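Local coordinates for D-3-phosphoglycerate dehydrogenase-related protein (Vibrio cholerae, PDB 4S1V) that probably catalyses NAD-dependent interconversion of a D-2-hydroxyacid, such as 3-phosphoglycerate, and its 2-oxoacid, as a member of the D-isomer-specific dehydrogenases, at residues C[15-20]-C[292-297]; C[105-110]-C[156-161]; C[115-120]-C[231-236]; C[162-167]-C[188-193]; C[208-211]-C[215-218]. All coordinates share one frame; numbering follows the deposited sequence.

In the fold
Contact 1 brings the last helix, 294-312, back to the N-terminal domain with its five-stranded sheet: segment 15-20, in the loop after the first strand, is met far along the chain by 292-297, and the loop so closed encloses every other contact. Within it, helix 104-119 opens contact 2 and then contact 3. Contact 2 closes first, at 156-161, so the segments of the two alternate and the contacts cross. Contact 3 closes only at 231-236 and encloses contacts 4 and 5, which follow one another in series. Contacts 2 to 4 join helices 104-119 and 157-168 to each other and to the seven-stranded parallel sheet, while contact 5 closes a short loop after strand 205-208.

Contact 1 of 5, residues C[15-20]-C[292-297]; sequences RGLNAF and VEKNSY
L17, in a loop that has just left a 3-10 turn, comes closest to Y297 in the first turn of helix 294-312, with a CA-CA distance of 7.8 Å. Its CB points toward the helix, and CG stands anti to the carbonyl carbon, beside the backbone N (chi1 -56°), which carries both methyls to Y297 CB. L17 CD1 lies 4.0 Å from Y297 CB, and L17 CD2 is 4.1 Å from the same atom. CD1 alone is near the carbonyl, 3.7 Å from Y297 O. The two side chains cross obliquely. Y297 OH is in a weak hydrogen bond with R57 NH2. K294 passes alongside, its NZ 4.3 Å from L17 CD2, but the ammonium is spoken for by a salt bridge with E298. As in other two-domain D-2-hydroxyacid dehydrogenases, a C-terminal helix returns the chain to the domain that holds the N terminus. Here that helix is N-capped by E293, whose OE1 receives S296 N at 2.7 Å and whose OE2 receives N295 N at 2.9 Å, both from above the carboxylate plane. The loop is held in turn by E298, which accepts hydrogen bonds from N18 N and A19 N. L141 of the second subunit packs on both L17 and Y297.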
# COMPACT_ATOMS: atom_id res chain seq x y z
N ARG C 15 22.22 27.62 15.39
CA ARG C 15 22.56 28.01 16.78
C ARG C 15 23.56 27.06 17.41
O ARG C 15 24.38 27.48 18.23
CB ARG C 15 21.32 28.04 17.68
CG ARG C 15 20.37 29.20 17.46
CD ARG C 15 19.26 29.26 18.52
NE ARG C 15 18.60 27.98 18.79
CZ ARG C 15 17.46 27.86 19.50
NH1 ARG C 15 16.85 28.93 19.98
NH2 ARG C 15 16.93 26.66 19.72
N GLY C 16 23.48 25.78 17.04
CA GLY C 16 24.29 24.73 17.65
C GLY C 16 25.63 24.44 17.01
O GLY C 16 26.38 23.59 17.49
N LEU C 17 25.95 25.14 15.92
CA LEU C 17 27.22 24.92 15.22
C LEU C 17 28.39 25.54 15.98
O LEU C 17 28.21 26.52 16.71
CB LEU C 17 27.17 25.51 13.81
CG LEU C 17 26.06 25.06 12.85
CD1 LEU C 17 26.12 25.88 11.57
CD2 LEU C 17 26.14 23.57 12.55
N ASN C 18 29.60 24.98 15.80
CA ASN C 18 30.83 25.58 16.32
C ASN C 18 30.99 27.00 15.82
O ASN C 18 31.44 27.88 16.56
CB ASN C 18 32.07 24.78 15.88
CG ASN C 18 32.13 23.41 16.51
OD1 ASN C 18 31.58 23.17 17.58
ND2 ASN C 18 32.80 22.49 15.83
N ALA C 19 30.62 27.21 14.56
CA ALA C 19 30.76 28.51 13.93
C ALA C 19 29.92 29.61 14.59
O ALA C 19 30.25 30.79 14.48
CB ALA C 19 30.44 28.41 12.45
N PHE C 20 28.85 29.23 15.29
CA PHE C 20 27.96 30.19 15.94
C PHE C 20 28.65 31.01 17.02
O PHE C 20 28.29 32.17 17.25
CB PHE C 20 26.71 29.51 16.51
CG PHE C 20 25.54 30.43 16.71
CD1 PHE C 20 24.74 30.82 15.64
CD2 PHE C 20 25.23 30.92 17.98
CE1 PHE C 20 23.65 31.66 15.82
CE2 PHE C 20 24.15 31.77 18.17
CZ PHE C 20 23.36 32.14 17.10
N VAL C 292 22.93 20.23 2.98
CA VAL C 292 22.41 20.26 4.35
C VAL C 292 23.05 19.12 5.14
O VAL C 292 22.59 17.98 5.10
CB VAL C 292 20.87 20.15 4.36
CG1 VAL C 292 20.31 20.29 5.77
CG2 VAL C 292 20.27 21.23 3.45
N GLU C 293 24.13 19.45 5.85
CA GLU C 293 25.00 18.45 6.46
C GLU C 293 25.89 19.15 7.50
O GLU C 293 26.20 20.34 7.35
CB GLU C 293 25.83 17.77 5.36
CG GLU C 293 26.71 16.61 5.81
CD GLU C 293 28.10 17.07 6.22
OE1 GLU C 293 28.69 17.93 5.52
OE2 GLU C 293 28.60 16.58 7.24
N LYS C 294 26.27 18.43 8.56
CA LYS C 294 27.05 19.00 9.68
C LYS C 294 28.30 19.77 9.22
O LYS C 294 28.37 20.99 9.39
CB LYS C 294 27.41 17.92 10.71
CG LYS C 294 28.04 18.45 12.01
CD LYS C 294 27.01 19.13 12.90
CE LYS C 294 27.52 19.39 14.31
NZ LYS C 294 28.50 20.51 14.39
N ASN C 295 29.27 19.04 8.65
CA ASN C 295 30.52 19.63 8.15
C ASN C 295 30.31 20.74 7.13
O ASN C 295 30.92 21.81 7.23
CB ASN C 295 31.43 18.55 7.55
CG ASN C 295 31.73 17.42 8.52
OD1 ASN C 295 32.15 17.66 9.66
ND2 ASN C 295 31.50 16.19 8.09
N SER C 296 29.45 20.49 6.15
CA SER C 296 29.04 21.50 5.17
C SER C 296 28.53 22.81 5.81
O SER C 296 28.97 23.91 5.45
CB SER C 296 28.00 20.91 4.22
OG SER C 296 27.65 21.84 3.21
N TYR C 297 27.60 22.69 6.76
CA TYR C 297 27.10 23.84 7.53
C TYR C 297 28.19 24.55 8.35
O TYR C 297 28.16 25.78 8.47
CB TYR C 297 25.95 23.44 8.45
CG TYR C 297 24.55 23.68 7.89
CD1 TYR C 297 24.25 23.44 6.54
CD2 TYR C 297 23.51 24.11 8.73
CE1 TYR C 297 22.96 23.65 6.04
CE2 TYR C 297 22.22 24.31 8.24
CZ TYR C 297 21.95 24.08 6.90
OH TYR C 297 20.67 24.29 6.40

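Contact 2 of 5, residues C[105-110]-C[156-161]; sequences APAELC and GKIGQR
P106 and A107 face I158 and R161 where the axes of the segments 105-110 and 157-161 approach to 9.0 Å with their directions 43° apart. The small A107 permits the closeness: its CA is 5.4 Å from I158 CA. I158 divides its two ends between two neighbours. Its CG1 stands anti to the carbonyl carbon (chi1 -61°) and the chain then runs on extended, carrying CD1 out to the proline ring, where it lies 3.8 Å from P106 CB; the two side chains cross at about a right angle. The other branch, CG2, is anti to the backbone N and turns toward the alanine backbone, 4.1 Å from A107 CA. One turn beyond I158, R161 presents its aliphatic root to the A107 methyl, with A107 CB to R161 CB at 3.7 Å and A107 CB to R161 CD at 4.0 Å. The arginine is extended from CG to NE, so the alanine meets hydrocarbon and the guanidinium lies beyond it. On another flank of helix 104-119, E108 accepts hydrogen bonds from L145 N and S146 N of the second subunit. G156 and G159 belong to a GxGxxG pattern consistent with the dinucleotide-binding turn of a Rossmann fold. Helix 157-168, which starts there, continues along helix 104-119 through I162 and F165 against A107, while I158 also touches H209 after strand 205-208.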
# COMPACT_ATOMS: atom_id res chain seq x y z
N ALA C 105 29.52 16.92 0.67
CA ALA C 105 28.16 16.55 1.10
C ALA C 105 27.14 16.40 -0.04
O ALA C 105 26.39 15.43 -0.04
CB ALA C 105 27.63 17.49 2.18
N PRO C 106 27.11 17.35 -0.99
CA PRO C 106 26.24 17.18 -2.16
C PRO C 106 26.54 15.91 -2.96
O PRO C 106 25.62 15.21 -3.34
CB PRO C 106 26.52 18.42 -3.02
CG PRO C 106 27.44 19.29 -2.24
CD PRO C 106 27.60 18.73 -0.87
N ALA C 107 27.82 15.62 -3.19
CA ALA C 107 28.19 14.42 -3.93
C ALA C 107 27.70 13.17 -3.21
O ALA C 107 27.03 12.32 -3.82
CB ALA C 107 29.70 14.36 -4.14
N GLU C 108 28.01 13.06 -1.91
CA GLU C 108 27.58 11.93 -1.07
C GLU C 108 26.04 11.79 -1.03
O GLU C 108 25.52 10.67 -1.08
CB GLU C 108 28.15 12.04 0.35
CG GLU C 108 29.67 11.89 0.45
CD GLU C 108 30.19 11.61 1.86
OE1 GLU C 108 29.37 11.28 2.76
OE2 GLU C 108 31.42 11.72 2.08
N LEU C 109 25.33 12.92 -0.94
CA LEU C 109 23.87 12.91 -0.93
C LEU C 109 23.28 12.42 -2.26
O LEU C 109 22.35 11.61 -2.26
CB LEU C 109 23.31 14.30 -0.55
CG LEU C 109 21.80 14.54 -0.33
CD1 LEU C 109 21.06 14.68 -1.66
CD2 LEU C 109 21.15 13.47 0.55
N CYS C 110 23.83 12.91 -3.37
CA CYS C 110 23.43 12.46 -4.69
C CYS C 110 23.55 10.94 -4.77
O CYS C 110 22.64 10.27 -5.25
CB CYS C 110 24.28 13.12 -5.78
SG CYS C 110 23.81 12.63 -7.46
N GLY C 156 32.25 18.68 -13.20
CA GLY C 156 32.87 19.63 -12.29
C GLY C 156 33.17 18.98 -10.96
O GLY C 156 33.23 17.75 -10.86
N LYS C 157 33.35 19.81 -9.93
CA LYS C 157 33.70 19.33 -8.58
C LYS C 157 32.76 18.23 -8.06
O LYS C 157 33.23 17.23 -7.51
CB LYS C 157 33.79 20.51 -7.59
CG LYS C 157 32.53 21.39 -7.50
CD LYS C 157 32.63 22.44 -6.40
CE LYS C 157 31.27 23.08 -6.13
NZ LYS C 157 31.08 23.34 -4.67
N ILE C 158 31.45 18.40 -8.24
CA ILE C 158 30.50 17.37 -7.83
C ILE C 158 30.46 16.20 -8.81
O ILE C 158 30.59 15.04 -8.40
CB ILE C 158 29.08 17.95 -7.57
CG1 ILE C 158 29.13 18.99 -6.45
CG2 ILE C 158 28.11 16.83 -7.19
CD1 ILE C 158 27.87 19.82 -6.29
N GLY C 159 30.32 16.49 -10.11
CA GLY C 159 30.31 15.46 -11.15
C GLY C 159 31.45 14.45 -11.05
O GLY C 159 31.22 13.24 -11.14
N GLN C 160 32.68 14.95 -10.86
CA GLN C 160 33.87 14.09 -10.78
C GLN C 160 33.80 13.09 -9.63
O GLN C 160 34.25 11.95 -9.77
CB GLN C 160 35.14 14.93 -10.64
CG GLN C 160 35.68 15.45 -11.96
CD GLN C 160 36.80 16.45 -11.77
OE1 GLN C 160 37.83 16.14 -11.17
NE2 GLN C 160 36.61 17.66 -12.29
N ARG C 161 33.25 13.54 -8.51
CA ARG C 161 33.06 12.68 -7.36
C ARG C 161 32.04 11.58 -7.61
O ARG C 161 32.24 10.44 -7.18
CB ARG C 161 32.69 13.50 -6.12
CG ARG C 161 33.89 14.27 -5.59
CD ARG C 161 33.56 15.18 -4.43
NE ARG C 161 34.67 16.11 -4.22
CZ ARG C 161 35.66 15.92 -3.34
NH1 ARG C 161 35.67 14.86 -2.54
NH2 ARG C 161 36.62 16.82 -3.25

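Contact 3 of 5, residues C[115-120]-C[231-236]; sequences LAASRH and DSLFVN
A117 and S118, near the C-terminal end of helix 104-119, are met by a single side chain, L233 at the start of strand 233-236. The apolar part is the simplest: methyl CD1 of L233 approaches A117 CB at 4.0 Å. L233 makes this reach with CG anti to its backbone N (chi1 167°), a torsion that carries both methyls off the sheet toward the helix. The second methyl, CD2, passes 4.1 Å from S118 OG, a van der Waals approach with no polar character. That hydroxyl is already engaged by the helix itself, since OG bonds to I114 O; its position beside the backbone N turns it back toward the preceding turn.

The polar links are made by neighbouring residues. A117 O accepts a hydrogen bond from the side-chain amide of Q259, so the carbonyl near the helix end is tied to strand 259-262. H120 then leaves the helix with positive phi in a Schellman motif and serves as N-cap position for the next helix. Two residues before the strand, D231 forms a salt bridge with R143, a residue whose backbone also bonds to that of S118. R119 reaches out of the subunit, donating to A105 O and G290 O of the second chain.

Strand 233-236 is an inner strand of the parallel sheet, between 205-208 and 259-262, and helix 104-119 lies over this face, with A116 and A117 also resting on L284 of strand 283-285.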
# COMPACT_ATOMS: atom_id res chain seq x y z
N LEU C 115 21.32 5.28 -4.72
CA LEU C 115 21.24 3.97 -4.09
C LEU C 115 19.88 3.69 -3.47
O LEU C 115 19.37 2.58 -3.59
CB LEU C 115 22.35 3.80 -3.05
CG LEU C 115 23.76 3.49 -3.54
CD1 LEU C 115 24.75 3.77 -2.42
CD2 LEU C 115 23.89 2.04 -4.02
N ALA C 116 19.29 4.70 -2.81
CA ALA C 116 17.94 4.57 -2.23
C ALA C 116 16.88 4.31 -3.30
O ALA C 116 16.02 3.44 -3.14
CB ALA C 116 17.58 5.81 -1.43
N ALA C 117 16.94 5.08 -4.38
CA ALA C 117 16.02 4.93 -5.50
C ALA C 117 16.16 3.56 -6.14
O ALA C 117 15.17 2.89 -6.42
CB ALA C 117 16.27 6.03 -6.53
N SER C 118 17.40 3.14 -6.36
CA SER C 118 17.69 1.86 -7.01
C SER C 118 17.12 0.71 -6.21
O SER C 118 16.62 -0.25 -6.78
CB SER C 118 19.19 1.66 -7.19
OG SER C 118 19.71 2.58 -8.14
N ARG C 119 17.18 0.80 -4.88
CA ARG C 119 16.78 -0.33 -4.07
C ARG C 119 15.41 -0.18 -3.40
O ARG C 119 15.02 -1.03 -2.60
CB ARG C 119 17.87 -0.69 -3.06
CG ARG C 119 19.21 -1.07 -3.70
CD ARG C 119 19.17 -2.39 -4.47
NE ARG C 119 19.04 -3.54 -3.59
CZ ARG C 119 20.05 -4.29 -3.14
NH1 ARG C 119 21.31 -4.03 -3.51
NH2 ARG C 119 19.80 -5.31 -2.34
N HIS C 120 14.68 0.88 -3.78
CA HIS C 120 13.35 1.20 -3.22
C HIS C 120 13.37 1.29 -1.72
O HIS C 120 12.42 0.89 -1.05
CB HIS C 120 12.29 0.21 -3.68
CG HIS C 120 12.17 0.11 -5.17
ND1 HIS C 120 11.87 1.17 -5.94
CD2 HIS C 120 12.30 -0.98 -6.03
CE1 HIS C 120 11.82 0.78 -7.23
NE2 HIS C 120 12.09 -0.54 -7.28
N ASP C 231 13.61 1.51 -18.33
CA ASP C 231 13.92 1.19 -16.93
C ASP C 231 15.05 2.08 -16.39
O ASP C 231 15.76 1.68 -15.46
CB ASP C 231 14.29 -0.30 -16.78
CG ASP C 231 15.54 -0.68 -17.58
OD1 ASP C 231 16.03 0.14 -18.39
OD2 ASP C 231 16.04 -1.81 -17.40
N SER C 232 15.23 3.26 -16.97
CA SER C 232 16.32 4.16 -16.58
C SER C 232 16.00 4.92 -15.28
O SER C 232 14.84 4.98 -14.84
CB SER C 232 16.65 5.14 -17.70
OG SER C 232 15.53 5.95 -18.03
N LEU C 233 17.04 5.48 -14.68
CA LEU C 233 16.88 6.35 -13.51
C LEU C 233 17.44 7.75 -13.77
O LEU C 233 18.63 7.91 -14.01
CB LEU C 233 17.51 5.73 -12.26
CG LEU C 233 17.69 6.68 -11.06
CD1 LEU C 233 16.35 7.07 -10.42
CD2 LEU C 233 18.62 6.05 -10.03
N PHE C 234 16.56 8.75 -13.71
CA PHE C 234 16.96 10.13 -13.94
C PHE C 234 17.19 10.84 -12.61
O PHE C 234 16.35 10.79 -11.72
CB PHE C 234 15.90 10.85 -14.76
CG PHE C 234 16.22 12.29 -15.01
CD1 PHE C 234 17.04 12.65 -16.07
CD2 PHE C 234 15.68 13.29 -14.20
CE1 PHE C 234 17.33 13.99 -16.32
CE2 PHE C 234 15.97 14.62 -14.44
CZ PHE C 234 16.79 14.98 -15.51
N VAL C 235 18.33 11.51 -12.49
CA VAL C 235 18.70 12.12 -11.21
C VAL C 235 18.98 13.61 -11.39
O VAL C 235 19.79 14.01 -12.23
CB VAL C 235 19.94 11.44 -10.59
CG1 VAL C 235 20.17 11.95 -9.17
CG2 VAL C 235 19.77 9.93 -10.57
N ASN C 236 18.30 14.44 -10.60
CA ASN C 236 18.59 15.87 -10.60
C ASN C 236 18.85 16.39 -9.19
O ASN C 236 17.90 16.58 -8.41
CB ASN C 236 17.47 16.65 -11.27
CG ASN C 236 17.87 18.07 -11.66
OD1 ASN C 236 19.01 18.51 -11.43
ND2 ASN C 236 16.93 18.79 -12.26

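Contact 4 of 5, residues C[162-167]-C[188-193]; sequences IAQFGH and LGYQAA
A163 takes the end of the Y190 ring on its methyl: A163 CB is 3.5 Å from Y190 CE2 and 3.7 Å from both CZ and OH. The alanine lies oblique to the ring, and its small size lets the phenol come close to the helix. The hydroxyl oxygen then sits near the next residue, 3.9 Å from Q164 N and equally 3.9 Å from Q164 CG. Q164 runs obliquely past the hydroxyl, CG alone of its side chain coming near, and its amide plane is almost perpendicular to the ring, at 86°.

A step outward, the ring is steadied from its own side. L188 CB lies over one face of it, 3.7 Å above the plane and offset toward the rim, and I173 of the neighbouring strand touches Y190 as well. Y190 holds its CG anti to the carbonyl carbon (chi1 -51°), which swings the ring from the turn toward helix 157-168. G189, with positive phi, is the first residue to leave helix 179-188 and ends it in a Schellman motif just ahead of the tyrosine. On another flank of helix 157-168, F165 stacks on F169 of the second subunit.

The whole lies at an edge of the parallel sheet. Strand 191-192 is one of its two outermost members within this chain; Q191 and, just past the strand, A193 bond to strand 173-176. Helix 157-168 covers strands 150-153 and 173-176, with A163 packing on I152 and I173, while F165 meets W111 of helix 104-119.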
# COMPACT_ATOMS: atom_id res chain seq x y z
N ILE C 162 30.96 11.92 -8.32
CA ILE C 162 29.92 10.96 -8.71
C ILE C 162 30.50 9.87 -9.62
O ILE C 162 30.20 8.69 -9.46
CB ILE C 162 28.71 11.67 -9.36
CG1 ILE C 162 28.11 12.73 -8.42
CG2 ILE C 162 27.63 10.68 -9.78
CD1 ILE C 162 27.79 12.26 -7.02
N ALA C 163 31.35 10.29 -10.57
CA ALA C 163 32.07 9.37 -11.46
C ALA C 163 32.95 8.39 -10.69
O ALA C 163 32.93 7.20 -10.98
CB ALA C 163 32.90 10.14 -12.47
N GLN C 164 33.70 8.89 -9.71
CA GLN C 164 34.55 8.01 -8.89
C GLN C 164 33.70 7.01 -8.12
O GLN C 164 34.10 5.86 -7.96
CB GLN C 164 35.41 8.83 -7.93
CG GLN C 164 36.56 9.56 -8.61
CD GLN C 164 37.21 10.61 -7.73
OE1 GLN C 164 36.59 11.15 -6.80
NE2 GLN C 164 38.47 10.92 -8.03
N PHE C 165 32.53 7.46 -7.66
CA PHE C 165 31.59 6.58 -6.97
C PHE C 165 31.11 5.48 -7.92
O PHE C 165 31.20 4.31 -7.60
CB PHE C 165 30.38 7.34 -6.36
CG PHE C 165 30.75 8.37 -5.30
CD1 PHE C 165 31.94 8.28 -4.56
CD2 PHE C 165 29.87 9.42 -5.02
CE1 PHE C 165 32.26 9.23 -3.59
CE2 PHE C 165 30.18 10.37 -4.04
CZ PHE C 165 31.38 10.28 -3.33
N GLY C 166 30.60 5.87 -9.09
CA GLY C 166 30.11 4.89 -10.07
C GLY C 166 31.19 3.87 -10.42
O GLY C 166 30.94 2.67 -10.48
N HIS C 167 32.40 4.37 -10.63
CA HIS C 167 33.51 3.52 -11.02
C HIS C 167 33.79 2.44 -10.00
O HIS C 167 33.89 1.28 -10.36
CB HIS C 167 34.75 4.37 -11.30
CG HIS C 167 35.96 3.56 -11.69
ND1 HIS C 167 36.05 2.94 -12.88
CD2 HIS C 167 37.14 3.29 -11.00
CE1 HIS C 167 37.23 2.29 -12.95
NE2 HIS C 167 37.90 2.51 -11.80
N LEU C 188 40.55 11.21 -17.64
CA LEU C 188 40.35 10.32 -16.51
C LEU C 188 40.07 8.87 -16.95
O LEU C 188 40.01 7.97 -16.12
CB LEU C 188 39.23 10.84 -15.59
CG LEU C 188 39.50 12.21 -14.93
CD1 LEU C 188 38.26 12.74 -14.22
CD2 LEU C 188 40.70 12.15 -13.99
N GLY C 189 39.89 8.65 -18.25
CA GLY C 189 39.68 7.31 -18.79
C GLY C 189 38.22 6.87 -18.81
O GLY C 189 37.94 5.67 -18.90
N TYR C 190 37.31 7.84 -18.70
CA TYR C 190 35.87 7.60 -18.86
C TYR C 190 35.48 7.79 -20.33
O TYR C 190 36.31 8.15 -21.16
CB TYR C 190 35.05 8.57 -18.00
CG TYR C 190 35.44 8.66 -16.54
CD1 TYR C 190 35.77 7.52 -15.79
CD2 TYR C 190 35.43 9.89 -15.89
CE1 TYR C 190 36.11 7.63 -14.45
CE2 TYR C 190 35.76 10.00 -14.55
CZ TYR C 190 36.09 8.87 -13.83
OH TYR C 190 36.42 8.99 -12.50
N GLN C 191 34.22 7.53 -20.65
CA GLN C 191 33.75 7.77 -22.02
C GLN C 191 33.19 9.17 -22.16
O GLN C 191 32.61 9.71 -21.21
CB GLN C 191 32.69 6.75 -22.43
CG GLN C 191 33.09 5.30 -22.21
CD GLN C 191 31.95 4.35 -22.53
OE1 GLN C 191 31.54 4.24 -23.69
NE2 GLN C 191 31.45 3.65 -21.51
N ALA C 192 33.38 9.76 -23.34
CA ALA C 192 32.65 10.96 -23.74
C ALA C 192 31.58 10.57 -24.74
O ALA C 192 31.86 9.89 -25.73
CB ALA C 192 33.59 11.99 -24.35
N ALA C 193 30.34 10.99 -24.47
CA ALA C 193 29.24 10.78 -25.40
C ALA C 193 29.48 11.58 -26.68
O ALA C 193 29.98 12.71 -26.62
CB ALA C 193 27.91 11.19 -24.76

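Contact 5 of 5, residues C[208-211]-C[215-218]; sequences LHLR and ATRG
T216 and R211 are joined by the one hydrogen bond between 208-211 and 215-218: T216 OG1 donates to R211 O at 2.8 Å. The hydroxyl lies in the carbonyl plane on a lone pair, with a C=O...O angle of 137°, near the direction expected for an sp2 oxygen. To get there OG1 takes the crowded position between the backbone N and the carbonyl carbon (chi1 67°), and the methyl CG2 stays farther off, 3.9 Å from R211 O. The same OG1 also bonds to N213 N, so the threonine bridges two points of the loop it closes.

Away from this bond the contact is looser. L210 comes toward T216 but stops at 4.4 Å between CD1 and T216 CG2, a light touch. The R211 side chain leads away from 215-218; its guanidinium lies on the exposed side, as do A215 and R217. The inner side is firmer, because S238 OG bonds both L208 O and L210 N, and L210 rests on W153 of the adjoining strand.

The loop leaves the C-terminal end of strand 205-208 and passes beside a probable GxGxxG turn, whose residues L210 touches. It thus lies at the C-terminal ends of the strands, where Rossmann folds bind their dinucleotide, and the loop probably borders that cofactor cleft here too.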
# COMPACT_ATOMS: atom_id res chain seq x y z
N LEU C 208 22.43 14.95 -13.45
CA LEU C 208 22.76 16.31 -13.86
C LEU C 208 23.63 17.02 -12.84
O LEU C 208 23.28 17.08 -11.65
CB LEU C 208 21.48 17.14 -14.08
CG LEU C 208 20.44 16.64 -15.08
CD1 LEU C 208 19.30 17.65 -15.20
CD2 LEU C 208 21.05 16.37 -16.45
N HIS C 209 24.75 17.57 -13.31
CA HIS C 209 25.61 18.41 -12.47
C HIS C 209 26.02 19.65 -13.21
O HIS C 209 27.15 19.78 -13.65
CB HIS C 209 26.79 17.61 -11.93
CG HIS C 209 26.36 16.37 -11.18
ND1 HIS C 209 26.00 16.40 -9.88
CD2 HIS C 209 26.16 15.06 -11.62
CE1 HIS C 209 25.62 15.16 -9.50
NE2 HIS C 209 25.72 14.35 -10.56
N LEU C 210 25.05 20.56 -13.36
CA LEU C 210 25.24 21.82 -14.07
C LEU C 210 24.77 22.97 -13.21
O LEU C 210 23.84 22.81 -12.42
CB LEU C 210 24.42 21.86 -15.36
CG LEU C 210 24.72 20.84 -16.45
CD1 LEU C 210 23.76 21.05 -17.62
CD2 LEU C 210 26.17 20.96 -16.90
N ARG C 211 25.41 24.13 -13.39
CA ARG C 211 24.90 25.38 -12.84
C ARG C 211 23.76 25.86 -13.73
O ARG C 211 23.79 25.66 -14.95
CB ARG C 211 25.99 26.45 -12.81
CG ARG C 211 27.03 26.26 -11.71
CD ARG C 211 27.67 27.58 -11.31
NE ARG C 211 28.34 28.24 -12.43
CZ ARG C 211 29.61 28.04 -12.77
NH1 ARG C 211 30.37 27.19 -12.08
NH2 ARG C 211 30.13 28.68 -13.81
N ALA C 215 21.99 30.01 -20.54
CA ALA C 215 22.39 28.97 -21.49
C ALA C 215 21.81 27.59 -21.16
O ALA C 215 21.44 26.84 -22.07
CB ALA C 215 23.91 28.89 -21.59
N THR C 216 21.71 27.25 -19.87
CA THR C 216 21.31 25.90 -19.45
C THR C 216 19.86 25.79 -18.95
O THR C 216 19.42 24.70 -18.56
CB THR C 216 22.23 25.34 -18.35
OG1 THR C 216 22.07 26.10 -17.15
CG2 THR C 216 23.71 25.34 -18.79
N ARG C 217 19.13 26.91 -18.95
CA ARG C 217 17.71 26.88 -18.59
C ARG C 217 16.93 26.12 -19.67
O ARG C 217 16.96 26.50 -20.83
CB ARG C 217 17.16 28.30 -18.40
CG ARG C 217 15.72 28.33 -17.89
CD ARG C 217 15.19 29.75 -17.72
NE ARG C 217 15.99 30.51 -16.76
CZ ARG C 217 15.80 30.50 -15.44
NH1 ARG C 217 14.83 29.77 -14.91
NH2 ARG C 217 16.59 31.22 -14.66
N GLY C 218 16.27 25.05 -19.25
CA GLY C 218 15.52 24.16 -20.14
C GLY C 218 16.39 23.35 -21.10
O GLY C 218 15.92 22.94 -22.17